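Local coordinates for protein proline dehydrogenase (Bradyrhizobium japonicum USDA 110, PDB 3HAZ) that probably oxidises proline to glutamate in two steps, using an FAD-dependent proline dehydrogenase and an NAD-dependent aldehyde dehydrogenase joined in one chain, at residues I313-K318 / L374-C379; V833-D838 / G867-P872. One frame throughout, in Å; residues are numbered along the deposited sequence.

Contact 1 of 2, residues I313-K318 / L374-C379. With FAD (flavin-adenine dinucleotide), chain C.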
loop_
_atom_site.group_PDB
_atom_site.type_symbol
_atom_site.label_atom_id
_atom_site.label_comp_id
_atom_site.label_asym_id
_atom_site.label_seq_id
_atom_site.Cartn_x
_atom_site.Cartn_y
_atom_site.Cartn_z
ATOM N N ILE A 313 2.324 49.180 7.636
ATOM C CA ILE A 313 3.321 48.150 7.892
ATOM C C ILE A 313 2.636 46.783 7.862
ATOM O O ILE A 313 1.625 46.571 8.540
ATOM C CB ILE A 313 4.000 48.348 9.258
ATOM C CG1 ILE A 313 4.659 49.731 9.335
ATOM C CG2 ILE A 313 5.039 47.258 9.509
ATOM C CD1 ILE A 313 5.087 50.115 10.745
ATOM N N GLN A 314 3.186 45.867 7.070
ATOM C CA GLN A 314 2.575 44.557 6.858
ATOM C C GLN A 314 3.121 43.506 7.831
ATOM O O GLN A 314 4.290 43.113 7.760
ATOM C CB GLN A 314 2.813 44.091 5.420
ATOM C CG GLN A 314 2.283 45.035 4.341
ATOM C CD GLN A 314 3.191 45.071 3.118
ATOM O OE1 GLN A 314 4.415 45.125 3.248
ATOM N NE2 GLN A 314 2.596 45.040 1.928
ATOM N N ALA A 315 2.260 43.041 8.724
ATOM C CA ALA A 315 2.654 42.074 9.735
ATOM C C ALA A 315 2.928 40.686 9.159
ATOM O O ALA A 315 3.520 39.850 9.828
ATOM C CB ALA A 315 1.605 41.996 10.843
ATOM N N TYR A 316 2.497 40.425 7.927
ATOM C CA TYR A 316 2.779 39.112 7.351
ATOM C C TYR A 316 4.246 38.975 6.947
ATOM O O TYR A 316 4.699 37.894 6.594
ATOM C CB TYR A 316 1.795 38.721 6.232
ATOM C CG TYR A 316 1.954 39.384 4.868
ATOM C CD1 TYR A 316 2.798 40.478 4.671
ATOM C CD2 TYR A 316 1.210 38.926 3.780
ATOM C CE1 TYR A 316 2.914 41.079 3.406
ATOM C CE2 TYR A 316 1.311 39.515 2.525
ATOM C CZ TYR A 316 2.162 40.594 2.341
ATOM O OH TYR A 316 2.253 41.171 1.089
ATOM N N GLN A 317 4.986 40.077 7.037
ATOM C CA GLN A 317 6.425 40.054 6.770
ATOM C C GLN A 317 7.208 39.811 8.050
ATOM O O GLN A 317 6.899 40.377 9.099
ATOM C CB GLN A 317 6.891 41.367 6.142
ATOM C CG GLN A 317 6.322 41.654 4.766
ATOM C CD GLN A 317 7.261 42.508 3.936
ATOM O OE1 GLN A 317 8.464 42.247 3.876
ATOM N NE2 GLN A 317 6.716 43.524 3.277
ATOM N N LYS A 318 8.231 38.972 7.956
ATOM C CA LYS A 318 9.093 38.705 9.096
ATOM C C LYS A 318 9.801 39.978 9.566
ATOM O O LYS A 318 10.137 40.104 10.742
ATOM C CB LYS A 318 10.097 37.602 8.746
ATOM C CG LYS A 318 9.431 36.347 8.161
ATOM C CD LYS A 318 10.467 35.334 7.674
ATOM C CE LYS A 318 9.793 34.065 7.137
ATOM N NZ LYS A 318 10.751 33.184 6.384
ATOM N N LEU A 374 -0.429 35.590 14.515
ATOM C CA LEU A 374 0.419 35.751 15.689
ATOM C C LEU A 374 1.276 37.007 15.607
ATOM O O LEU A 374 1.371 37.767 16.568
ATOM C CB LEU A 374 1.353 34.547 15.856
ATOM C CG LEU A 374 0.859 33.325 16.626
ATOM C CD1 LEU A 374 1.997 32.339 16.761
ATOM C CD2 LEU A 374 0.332 33.723 17.996
ATOM N N ASN A 375 1.933 37.204 14.471
ATOM C CA ASN A 375 2.810 38.357 14.330
ATOM C C ASN A 375 2.029 39.670 14.354
ATOM O O ASN A 375 2.529 40.693 14.838
ATOM C CB ASN A 375 3.669 38.261 13.064
ATOM C CG ASN A 375 4.944 39.084 13.168
ATOM O OD1 ASN A 375 5.678 38.971 14.144
ATOM N ND2 ASN A 375 5.207 39.919 12.169
ATOM N N TYR A 376 0.800 39.642 13.846
ATOM C CA TYR A 376 -0.034 40.844 13.853
ATOM C C TYR A 376 -0.344 41.282 15.286
ATOM O O TYR A 376 -0.210 42.458 15.631
ATOM C CB TYR A 376 -1.329 40.626 13.069
ATOM C CG TYR A 376 -2.165 41.880 12.901
ATOM C CD1 TYR A 376 -2.164 42.589 11.697
ATOM C CD2 TYR A 376 -2.955 42.361 13.949
ATOM C CE1 TYR A 376 -2.935 43.744 11.539
ATOM C CE2 TYR A 376 -3.718 43.510 13.806
ATOM C CZ TYR A 376 -3.712 44.195 12.601
ATOM O OH TYR A 376 -4.479 45.335 12.467
ATOM N N VAL A 377 -0.755 40.337 16.124
ATOM C CA VAL A 377 -1.065 40.669 17.513
ATOM C C VAL A 377 0.198 41.119 18.248
ATOM O O VAL A 377 0.171 42.083 19.010
ATOM C CB VAL A 377 -1.769 39.509 18.237
ATOM C CG1 VAL A 377 -1.754 39.719 19.753
ATOM C CG2 VAL A 377 -3.198 39.370 17.713
ATOM N N ALA A 378 1.309 40.433 17.998
ATOM C CA ALA A 378 2.585 40.835 18.580
ATOM C C ALA A 378 2.970 42.262 18.165
ATOM O O ALA A 378 3.427 43.052 18.990
ATOM C CB ALA A 378 3.681 39.846 18.205
ATOM N N CYS A 379 2.777 42.589 16.890
ATOM C CA CYS A 379 3.084 43.928 16.388
ATOM C C CYS A 379 2.120 44.974 16.950
ATOM O O CYS A 379 2.499 46.124 17.193
ATOM C CB CYS A 379 3.068 43.960 14.853
ATOM S SG CYS A 379 4.496 43.140 14.077
HETATM P PA FAD C . -7.758 37.630 7.705
HETATM O O1A FAD C . -8.776 36.587 6.967
HETATM O O2A FAD C . -7.707 37.438 9.153
HETATM O O5B FAD C . -6.262 37.402 7.110
HETATM C C5B FAD C . -6.099 37.419 5.721
HETATM C C4B FAD C . -4.605 37.490 5.377
HETATM O O4B FAD C . -3.603 36.664 6.184
HETATM C C3B FAD C . -4.024 37.893 4.161
HETATM O O3B FAD C . -4.521 39.055 3.521
HETATM C C2B FAD C . -2.546 37.685 4.376
HETATM O O2B FAD C . -1.768 38.836 4.647
HETATM C C1B FAD C . -2.445 36.592 5.378
HETATM N N9A FAD C . -2.343 35.228 4.893
HETATM C C8A FAD C . -3.281 34.495 4.172
HETATM N N7A FAD C . -2.769 33.241 3.980
HETATM C C5A FAD C . -1.497 33.199 4.598
HETATM C C6A FAD C . -0.465 32.112 4.722
HETATM N N6A FAD C . -0.694 30.799 4.132
HETATM N N1A FAD C . 0.658 32.334 5.372
HETATM C C2A FAD C . 0.901 33.590 5.962
HETATM N N3A FAD C . -0.090 34.635 5.840
HETATM C C4A FAD C . -1.260 34.401 5.164
HETATM N N1 FAD C . -2.098 45.424 2.793
HETATM C C2 FAD C . -0.877 45.759 2.261
HETATM O O2 FAD C . -0.009 44.763 1.870
HETATM N N3 FAD C . -0.534 47.141 2.073
HETATM C C4 FAD C . -1.416 48.123 2.424
HETATM O O4 FAD C . -1.054 49.471 2.303
HETATM C C4X FAD C . -2.692 47.776 2.987
HETATM N N5 FAD C . -3.665 48.840 3.385
HETATM C C5X FAD C . -4.920 48.478 3.932
HETATM C C6 FAD C . -5.878 49.526 4.314
HETATM C C7 FAD C . -7.128 49.161 4.864
HETATM C C7M FAD C . -8.119 50.254 5.235
HETATM C C8 FAD C . -7.472 47.734 5.061
HETATM C C8M FAD C . -8.827 47.308 5.652
HETATM C C9 FAD C . -6.554 46.735 4.694
HETATM C C9A FAD C . -5.252 47.106 4.111
HETATM N N10 FAD C . -4.290 46.070 3.725
HETATM C C10 FAD C . -3.012 46.449 3.167
HETATM C "C1'" FAD C . -4.504 44.623 4.049
HETATM C "C2'" FAD C . -5.189 43.770 2.950
HETATM O "O2'" FAD C . -5.804 44.616 1.985
HETATM C "C3'" FAD C . -6.178 42.798 3.615
HETATM O "O3'" FAD C . -7.368 43.489 3.979
HETATM C "C4'" FAD C . -5.585 42.099 4.891
HETATM O "O4'" FAD C . -4.312 41.563 4.788
HETATM C "C5'" FAD C . -6.586 41.094 5.520
HETATM O "O5'" FAD C . -6.350 40.872 6.902
HETATM P P FAD C . -7.658 40.505 7.854
HETATM O O1P FAD C . -7.176 40.419 9.449
HETATM O O2P FAD C . -8.713 41.504 7.648
HETATM O O3P FAD C . -8.276 39.109 7.276
HETATM O O HOH W 1 7.975 40.830 12.546
#
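Ala315 and Tyr376 bring the two backbones closest, their CA atoms 5.1 Å apart, where the C-terminal end of barrel strand 309-314 meets helix 369-384. This is the TIM-barrel-type proline dehydrogenase domain; a type I turn from Gln314 to Gln317 carries the chain off the strand, and the helix packs beside it. Ala315 CB rests on the helix backbone, 3.6 Å from Tyr376 CA, a closeness that its single methyl permits. Ala315 CB also meets Tyr376 CD1 obliquely at 3.9 Å, while the phenol OH is held by Leu342 O near the FAD-binding Lys344. Asn375 ties the helix to the turn: ND2 donates to Ala315 O at 2.9 Å, almost straight (171°) and onto a lone pair in the carbonyl plane. With CG anti to the backbone N (chi1 -156°), its amide faces the turn, and ND2 also donates to water 1, which in turn donates to Lys318 O. On the flavin side Gln314 NE2 donates to FAD O2 at 2.6 Å, in a nearly linear bond that may help the pyrimidine end of the flavin bear negative charge on reduction; NE2 also bonds Glu282 O. Within the turn, Gln317 NE2 donates to Gln314 OE1 at 2.8 Å from above its carbonyl plane. With an alanine at Gln314 the amide is gone, and the flavin pyrimidine would probably be less firmly positioned at O2. Tyr316, its OH bonded to Tyr347 N, places CD2 3.1 Å from the ribose hydroxyl O2B of FAD.

Contact 2 of 2, residues V833-D838 / G867-P872; sequences VGPVID and GCFVAP
Val836 N donates to Cys868 O at 2.9 Å, nearly along the C=O axis but with a bent N-H (131°), and so joins two irregular segments of the aldehyde dehydrogenase domain. Residues 833-838 lead into helix 839-855; residues 867-872 belong to the connection between the antiparallel strands 857-861 and 873-876 of a mixed sheet. Cys868 is the centre of an inverse gamma turn, and Cys868 O also lies 3.1 Å from Pro835 CB. In Phe869, CB starts out away from the other segment, but with CG anti to the carbonyl carbon (chi1 -68°) the ring returns alongside Pro835. Beyond CG, Phe869 CD2 lies against Pro835 CA at 3.7 Å. One atom farther, Phe869 CE2 reaches Pro835 N at 3.6 Å, with Val833 O near the ring plane at this edge. At the tip, CZ approaches Pro835 CB, which sits over one face in a CH-pi contact 4.0 Å from the Phe869 ring centroid. Cys868 SG extends the other way to Asp838 C at 3.6 Å, where Asp838 N-caps helix 839-855 through OD1 to Ala841 N. Water 2 donates to Gly834 O and accepts from Val870 N. Between the two segments the polar links, direct or through water, join backbone atoms, and the side chains add mainly apolar contact, which is consistent with a hold that owes little to paired charges.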
loop_
_atom_site.group_PDB
_atom_site.type_symbol
_atom_site.label_atom_id
_atom_site.label_comp_id
_atom_site.label_asym_id
_atom_site.label_seq_id
_atom_site.Cartn_x
_atom_site.Cartn_y
_atom_site.Cartn_z
ATOM N N VAL A 833 18.926 48.592 -20.455
ATOM C CA VAL A 833 19.255 48.137 -21.793
ATOM C C VAL A 833 20.718 48.399 -22.099
ATOM O O VAL A 833 21.145 49.551 -22.181
ATOM C CB VAL A 833 18.403 48.849 -22.851
ATOM C CG1 VAL A 833 18.788 48.364 -24.246
ATOM C CG2 VAL A 833 16.917 48.625 -22.581
ATOM N N GLY A 834 21.485 47.327 -22.255
ATOM C CA GLY A 834 22.895 47.443 -22.571
ATOM C C GLY A 834 23.119 47.548 -24.068
ATOM O O GLY A 834 22.161 47.667 -24.837
ATOM N N PRO A 835 24.391 47.500 -24.495
ATOM C CA PRO A 835 24.701 47.669 -25.917
ATOM C C PRO A 835 24.377 46.412 -26.701
ATOM O O PRO A 835 24.295 45.335 -26.119
ATOM C CB PRO A 835 26.212 47.908 -25.921
ATOM C CG PRO A 835 26.712 47.257 -24.679
ATOM C CD PRO A 835 25.590 47.258 -23.674
ATOM N N VAL A 836 24.188 46.548 -28.006
ATOM C CA VAL A 836 24.105 45.372 -28.856
ATOM C C VAL A 836 25.518 44.806 -29.046
ATOM O O VAL A 836 26.507 45.472 -28.737
ATOM C CB VAL A 836 23.416 45.676 -30.194
ATOM C CG1 VAL A 836 21.980 46.106 -29.944
ATOM C CG2 VAL A 836 24.170 46.754 -30.950
ATOM N N ILE A 837 25.609 43.576 -29.538
ATOM C CA ILE A 837 26.855 42.813 -29.470
ATOM C C ILE A 837 28.045 43.418 -30.242
ATOM O O ILE A 837 29.159 43.444 -29.728
ATOM C CB ILE A 837 26.633 41.331 -29.876
ATOM C CG1 ILE A 837 27.881 40.490 -29.569
ATOM C CG2 ILE A 837 26.230 41.229 -31.341
ATOM C CD1 ILE A 837 28.325 40.549 -28.113
ATOM N N ASP A 838 27.811 43.911 -31.456
ATOM C CA ASP A 838 28.892 44.491 -32.253
ATOM C C ASP A 838 28.428 45.534 -33.270
ATOM O O ASP A 838 27.229 45.740 -33.479
ATOM C CB ASP A 838 29.705 43.396 -32.964
ATOM C CG ASP A 838 28.858 42.544 -33.895
ATOM O OD1 ASP A 838 27.756 42.985 -34.287
ATOM O OD2 ASP A 838 29.298 41.427 -34.238
ATOM N N GLY A 867 28.042 55.030 -29.195
ATOM C CA GLY A 867 28.617 53.697 -29.122
ATOM C C GLY A 867 27.706 52.636 -29.705
ATOM O O GLY A 867 26.739 52.956 -30.403
ATOM N N CYS A 868 28.011 51.373 -29.411
ATOM C CA CYS A 868 27.239 50.249 -29.937
ATOM C C CYS A 868 25.888 50.110 -29.243
ATOM O O CYS A 868 25.563 49.044 -28.719
ATOM C CB CYS A 868 28.023 48.934 -29.807
ATOM S SG CYS A 868 28.947 48.446 -31.283
ATOM N N PHE A 869 25.108 51.185 -29.241
ATOM C CA PHE A 869 23.793 51.161 -28.623
ATOM C C PHE A 869 22.688 51.352 -29.651
ATOM O O PHE A 869 22.821 52.144 -30.587
ATOM C CB PHE A 869 23.685 52.245 -27.551
ATOM C CG PHE A 869 24.547 51.999 -26.352
ATOM C CD1 PHE A 869 25.845 52.485 -26.303
ATOM C CD2 PHE A 869 24.062 51.285 -25.273
ATOM C CE1 PHE A 869 26.642 52.258 -25.197
ATOM C CE2 PHE A 869 24.852 51.054 -24.164
ATOM C CZ PHE A 869 26.143 51.541 -24.123
ATOM N N VAL A 870 21.599 50.613 -29.465
ATOM C CA VAL A 870 20.358 50.861 -30.189
ATOM C C VAL A 870 19.201 50.932 -29.190
ATOM O O VAL A 870 18.975 49.995 -28.432
ATOM C CB VAL A 870 20.078 49.766 -31.228
ATOM C CG1 VAL A 870 18.766 50.044 -31.939
ATOM C CG2 VAL A 870 21.220 49.689 -32.232
ATOM N N ALA A 871 18.483 52.049 -29.181
ATOM C CA ALA A 871 17.387 52.253 -28.240
ATOM C C ALA A 871 16.115 51.530 -28.683
ATOM O O ALA A 871 15.967 51.182 -29.852
ATOM C CB ALA A 871 17.115 53.756 -28.054
ATOM N N PRO A 872 15.191 51.301 -27.741
ATOM C CA PRO A 872 13.887 50.738 -28.102
ATOM C C PRO A 872 13.187 51.571 -29.178
ATOM O O PRO A 872 13.205 52.804 -29.155
ATOM C CB PRO A 872 13.107 50.794 -26.781
ATOM C CG PRO A 872 14.171 50.697 -25.731
ATOM C CD PRO A 872 15.327 51.487 -26.285
HETATM O O HOH W 2 21.470 48.809 -27.248
#

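Contacts 1 and 2 lie in different catalytic units of one chain, contact 1 in the proline dehydrogenase barrel and contact 2 in the aldehyde dehydrogenase region. They fall on opposite sides of the chain's centre, with their own centres 45 Å apart and their nearest atoms about 27 Å apart, so neither touches the other. Contact 1 reaches its cofactor directly, through Gln314 and Tyr316, both of the FAD pocket. Contact 2 stands back from NAD: the side chain of Asp838 is about 8 Å from the dinucleotide and about 6 Å from that of Trp659, an NAD-binding residue. One contact therefore shapes a cofactor pocket, while the other joins two loops in the neighbourhood of NAD.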